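Local coordinates for protein prophenoloxidase b (Marsupenaeus japonicus, PDB 3WKY) that is the hemolymph proenzyme of a type 3 copper phenoloxidase, which once activated probably hydroxylates monophenols and oxidises o-diphenols, at residues P261-R274 against T377-D390. Sequence-based numbering, arbitrary orientation.
With NA (sodium ion), chain P.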
loop_
_atom_site.group_PDB
_atom_site.type_symbol
_atom_site.label_atom_id
_atom_site.label_comp_id
_atom_site.label_asym_id
_atom_site.label_seq_id
_atom_site.Cartn_x
_atom_site.Cartn_y
_atom_site.Cartn_z
ATOM N N PRO A 261 14.403 17.324 20.509
ATOM C CA PRO A 261 14.864 17.544 21.892
ATOM C C PRO A 261 15.204 18.998 22.255
ATOM O O PRO A 261 15.132 19.364 23.437
ATOM C CB PRO A 261 16.123 16.659 21.987
ATOM C CG PRO A 261 16.595 16.511 20.559
ATOM C CD PRO A 261 15.314 16.451 19.743
ATOM N N HIS A 262 15.562 19.805 21.261
ATOM C CA HIS A 262 16.021 21.178 21.502
ATOM C C HIS A 262 17.198 21.227 22.483
ATOM O O HIS A 262 17.198 22.018 23.425
ATOM C CB HIS A 262 14.859 22.064 21.974
ATOM C CG HIS A 262 13.794 22.259 20.936
ATOM N ND1 HIS A 262 12.730 21.395 20.788
ATOM C CD2 HIS A 262 13.645 23.205 19.979
ATOM C CE1 HIS A 262 11.965 21.808 19.791
ATOM N NE2 HIS A 262 12.494 22.907 19.289
ATOM N N LEU A 263 18.186 20.366 22.254
ATOM C CA LEU A 263 19.392 20.295 23.090
ATOM C C LEU A 263 20.645 20.424 22.239
ATOM O O LEU A 263 20.697 19.896 21.125
ATOM C CB LEU A 263 19.460 18.960 23.834
ATOM C CG LEU A 263 18.369 18.662 24.868
ATOM C CD1 LEU A 263 18.575 17.265 25.438
ATOM C CD2 LEU A 263 18.355 19.705 25.988
ATOM N N THR A 264 21.665 21.094 22.777
ATOM C CA THR A 264 22.949 21.251 22.092
ATOM C C THR A 264 24.061 20.979 23.098
ATOM O O THR A 264 24.030 21.526 24.207
ATOM C CB THR A 264 23.106 22.683 21.551
ATOM O OG1 THR A 264 22.005 22.989 20.675
ATOM C CG2 THR A 264 24.427 22.850 20.792
ATOM N N THR A 265 25.031 20.139 22.738
ATOM C CA THR A 265 26.109 19.807 23.687
ATOM C C THR A 265 27.076 20.976 23.835
ATOM O O THR A 265 27.022 21.931 23.061
ATOM C CB THR A 265 26.937 18.580 23.267
ATOM O OG1 THR A 265 27.773 18.912 22.144
ATOM C CG2 THR A 265 26.039 17.397 22.923
ATOM N N GLY A 266 27.968 20.882 24.820
ATOM C CA GLY A 266 28.921 21.944 25.090
ATOM C C GLY A 266 29.965 22.091 24.004
ATOM O O GLY A 266 30.706 23.077 23.976
ATOM N N ASN A 267 30.037 21.106 23.115
ATOM C CA ASN A 267 30.897 21.210 21.946
ATOM C C ASN A 267 30.144 21.798 20.759
ATOM O O ASN A 267 30.616 21.728 19.624
ATOM C CB ASN A 267 31.484 19.842 21.572
ATOM C CG ASN A 267 32.397 19.282 22.645
ATOM O OD1 ASN A 267 32.215 18.150 23.102
ATOM N ND2 ASN A 267 33.383 20.069 23.054
ATOM N N GLY A 268 28.969 22.370 21.021
ATOM C CA GLY A 268 28.214 23.068 19.986
ATOM C C GLY A 268 27.433 22.149 19.065
ATOM O O GLY A 268 26.851 22.586 18.062
ATOM N N GLN A 269 27.415 20.867 19.419
ATOM C CA GLN A 269 26.756 19.847 18.615
ATOM C C GLN A 269 25.285 19.668 19.006
ATOM O O GLN A 269 24.994 19.085 20.054
ATOM C CB GLN A 269 27.502 18.527 18.793
ATOM C CG GLN A 269 28.929 18.556 18.283
ATOM C CD GLN A 269 29.086 17.794 16.979
ATOM O OE1 GLN A 269 29.082 16.558 16.966
ATOM N NE2 GLN A 269 29.218 18.526 15.872
ATOM N N GLU A 270 24.369 20.161 18.169
ATOM C CA GLU A 270 22.934 20.003 18.422
ATOM C C GLU A 270 22.483 18.557 18.203
ATOM O O GLU A 270 22.816 17.964 17.178
ATOM C CB GLU A 270 22.118 20.934 17.523
ATOM C CG GLU A 270 20.616 20.664 17.607
ATOM C CD GLU A 270 19.754 21.755 17.000
ATOM O OE1 GLU A 270 18.908 21.428 16.134
ATOM O OE2 GLU A 270 19.900 22.931 17.405
ATOM N N TRP A 271 21.739 17.994 19.159
ATOM C CA TRP A 271 21.278 16.620 19.055
ATOM C C TRP A 271 20.319 16.493 17.875
ATOM O O TRP A 271 19.472 17.365 17.644
ATOM C CB TRP A 271 20.542 16.180 20.332
ATOM C CG TRP A 271 21.445 16.026 21.537
ATOM C CD1 TRP A 271 21.929 17.027 22.335
ATOM C CD2 TRP A 271 21.963 14.795 22.075
ATOM N NE1 TRP A 271 22.726 16.495 23.325
ATOM C CE2 TRP A 271 22.756 15.132 23.195
ATOM C CE3 TRP A 271 21.825 13.447 21.722
ATOM C CZ2 TRP A 271 23.417 14.165 23.958
ATOM C CZ3 TRP A 271 22.489 12.493 22.472
ATOM C CH2 TRP A 271 23.276 12.857 23.583
ATOM N N SER A 272 20.431 15.384 17.158
ATOM C CA SER A 272 19.518 15.094 16.062
ATOM C C SER A 272 18.097 14.927 16.581
ATOM O O SER A 272 17.881 14.541 17.734
ATOM C CB SER A 272 19.965 13.834 15.330
ATOM O OG SER A 272 21.193 14.089 14.663
ATOM N N SER A 273 17.134 15.237 15.723
ATOM C CA SER A 273 15.723 15.072 16.048
ATOM C C SER A 273 15.173 13.898 15.241
ATOM O O SER A 273 15.881 13.302 14.425
ATOM C CB SER A 273 14.958 16.342 15.685
ATOM O OG SER A 273 15.442 17.467 16.408
ATOM N N ARG A 274 13.904 13.581 15.452
ATOM C CA ARG A 274 13.263 12.533 14.678
ATOM C C ARG A 274 11.885 13.027 14.289
ATOM O O ARG A 274 11.076 13.335 15.154
ATOM C CB ARG A 274 13.121 11.240 15.492
ATOM C CG ARG A 274 12.538 10.074 14.659
ATOM C CD ARG A 274 12.286 8.819 15.506
ATOM N NE ARG A 274 11.264 9.073 16.529
ATOM C CZ ARG A 274 11.505 9.309 17.820
ATOM N NH1 ARG A 274 12.747 9.309 18.293
ATOM N NH2 ARG A 274 10.488 9.545 18.644
ATOM N N THR A 377 24.611 13.748 13.828
ATOM C CA THR A 377 24.694 13.334 15.220
ATOM C C THR A 377 23.612 12.284 15.551
ATOM O O THR A 377 22.714 12.040 14.756
ATOM C CB THR A 377 24.510 14.581 16.138
ATOM O OG1 THR A 377 23.339 15.312 15.734
ATOM C CG2 THR A 377 25.704 15.517 16.026
ATOM N N SER A 378 23.699 11.658 16.716
ATOM C CA SER A 378 22.658 10.725 17.154
ATOM C C SER A 378 21.520 11.475 17.848
ATOM O O SER A 378 21.694 12.613 18.299
ATOM C CB SER A 378 23.245 9.680 18.097
ATOM O OG SER A 378 22.227 8.994 18.819
ATOM N N GLY A 379 20.344 10.854 17.916
ATOM C CA GLY A 379 19.243 11.430 18.675
ATOM C C GLY A 379 19.401 11.059 20.145
ATOM O O GLY A 379 20.302 10.288 20.490
ATOM N N VAL A 380 18.538 11.600 21.005
ATOM C CA VAL A 380 18.674 11.408 22.456
ATOM C C VAL A 380 18.512 9.969 22.953
ATOM O O VAL A 380 18.959 9.640 24.060
ATOM C CB VAL A 380 17.746 12.345 23.264
ATOM C CG1 VAL A 380 18.116 13.805 23.011
ATOM C CG2 VAL A 380 16.254 12.088 22.943
ATOM N N MET A 381 17.895 9.100 22.155
ATOM C CA MET A 381 17.771 7.688 22.553
ATOM C C MET A 381 19.130 6.999 22.656
ATOM O O MET A 381 19.241 5.935 23.260
ATOM C CB MET A 381 16.874 6.907 21.583
ATOM C CG MET A 381 15.394 7.091 21.867
ATOM S SD MET A 381 14.886 6.304 23.427
ATOM C CE MET A 381 14.841 4.580 22.951
ATOM N N GLY A 382 20.156 7.616 22.069
ATOM C CA GLY A 382 21.501 7.058 22.101
ATOM C C GLY A 382 22.288 7.280 23.402
ATOM O O GLY A 382 23.401 6.772 23.532
ATOM N N ALA A 383 21.726 8.013 24.363
ATOM C CA ALA A 383 22.484 8.358 25.583
ATOM C C ALA A 383 21.635 8.189 26.831
ATOM O O ALA A 383 20.471 8.578 26.831
ATOM C CB ALA A 383 22.985 9.791 25.491
ATOM N N VAL A 384 22.210 7.644 27.907
ATOM C CA VAL A 384 21.392 7.338 29.086
ATOM C C VAL A 384 20.890 8.563 29.821
ATOM O O VAL A 384 19.851 8.510 30.479
ATOM C CB VAL A 384 22.092 6.370 30.090
ATOM C CG1 VAL A 384 22.181 4.966 29.503
ATOM C CG2 VAL A 384 23.481 6.876 30.460
ATOM N N GLU A 385 21.625 9.665 29.738
ATOM C CA GLU A 385 21.205 10.853 30.468
ATOM C C GLU A 385 20.147 11.655 29.718
ATOM O O GLU A 385 19.590 12.605 30.274
ATOM C CB GLU A 385 22.407 11.733 30.863
ATOM C CG GLU A 385 23.084 12.486 29.710
ATOM C CD GLU A 385 24.009 11.634 28.854
ATOM O OE1 GLU A 385 23.995 10.382 28.936
ATOM O OE2 GLU A 385 24.777 12.230 28.075
ATOM N N THR A 386 19.847 11.266 28.474
ATOM C CA THR A 386 18.844 11.989 27.680
ATOM C C THR A 386 17.678 11.144 27.127
ATOM O O THR A 386 16.669 11.702 26.701
ATOM C CB THR A 386 19.489 12.703 26.459
ATOM O OG1 THR A 386 20.196 11.742 25.663
ATOM C CG2 THR A 386 20.447 13.826 26.904
ATOM N N ALA A 387 17.822 9.820 27.107
ATOM C CA ALA A 387 16.866 8.963 26.385
ATOM C C ALA A 387 15.438 9.035 26.915
ATOM O O ALA A 387 14.479 8.993 26.140
ATOM C CB ALA A 387 17.348 7.512 26.345
ATOM N N VAL A 388 15.287 9.169 28.235
ATOM C CA VAL A 388 13.954 9.221 28.855
ATOM C C VAL A 388 13.096 10.402 28.350
ATOM O O VAL A 388 11.866 10.324 28.344
ATOM C CB VAL A 388 14.081 9.208 30.400
ATOM C CG1 VAL A 388 12.727 9.433 31.096
ATOM C CG2 VAL A 388 14.683 7.877 30.846
ATOM N N ARG A 389 13.740 11.473 27.893
ATOM C CA ARG A 389 13.035 12.621 27.314
ATOM C C ARG A 389 12.109 12.245 26.151
ATOM O O ARG A 389 11.059 12.860 25.964
ATOM C CB ARG A 389 14.036 13.666 26.788
ATOM C CG ARG A 389 14.926 14.323 27.866
ATOM C CD ARG A 389 15.956 15.263 27.216
ATOM N NE ARG A 389 15.340 16.360 26.463
ATOM C CZ ARG A 389 15.132 17.586 26.946
ATOM N NH1 ARG A 389 15.459 17.886 28.202
ATOM N NH2 ARG A 389 14.586 18.515 26.175
ATOM N N ASP A 390 12.520 11.256 25.361
ATOM C CA ASP A 390 11.854 10.940 24.088
ATOM C C ASP A 390 10.638 10.064 24.353
ATOM O O ASP A 390 10.755 9.046 25.033
ATOM C CB ASP A 390 12.856 10.198 23.184
ATOM C CG ASP A 390 12.429 10.135 21.722
ATOM O OD1 ASP A 390 11.221 9.967 21.437
ATOM O OD2 ASP A 390 13.325 10.215 20.844
HETATM NA NA NA P . 29.403 16.599 21.990
HETATM O O HOH W 1 16.539 13.131 19.635
#
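In the copper-containing domain of this hemocyanin-like protein, the loop 261-274 lies against the loop that leads into helix 391-409, with the W271 indole set among V380, A383 and T386. V380 CG1 sits above one ring face near its rim, 3.9 Å from W271 CE3, and T386 CG2 lies over the same face. A383 CB approaches W271 CH2 obliquely at 3.6 Å, while G379 O is at the ring edge. T386 is itself anchored, its OG1 donating to V380 O within the carbonyl plane.

At one end of the contact R274 forms an end-on, two-pronged salt bridge with D390: NH1 reaches OD2 at 2.8 Å and NH2, which also bonds D257 O, reaches OD1 at 2.9 Å, both bonds nearly straight. The two flat groups are only 15° from coplanar. R274 leaves its backbone extended (chi1 -176°) and bends only at chi3, which brings the guanidinium edge-on to the carboxylate, whose OD1 also caps V392 N at the start of helix 391-409.

R389 turns a guanidinium face to L263 CD1, and its NH2 makes a weak bond to P261 O. P261 CB packs on V380 CG1 at 3.6 Å, the same methyl that covers the W271 ring. Further along, S272 OG donates to T377 O at 2.6 Å from well above the carbonyl plane, and S272 N bonds S378 O at 3.3 Å. A water joins S272 O to V380 N.

The copper centre is close by: A383's side chain is about 9 Å from the Cu2-O2 cluster, and the carbonyls of M381 and V384 accept from the cluster-pocket histidines H361 and H199. V384, E385, V388 and R389 touch helix 193-205 and M381 and A387 touch helix 356-365, before the chain enters helix 391-409.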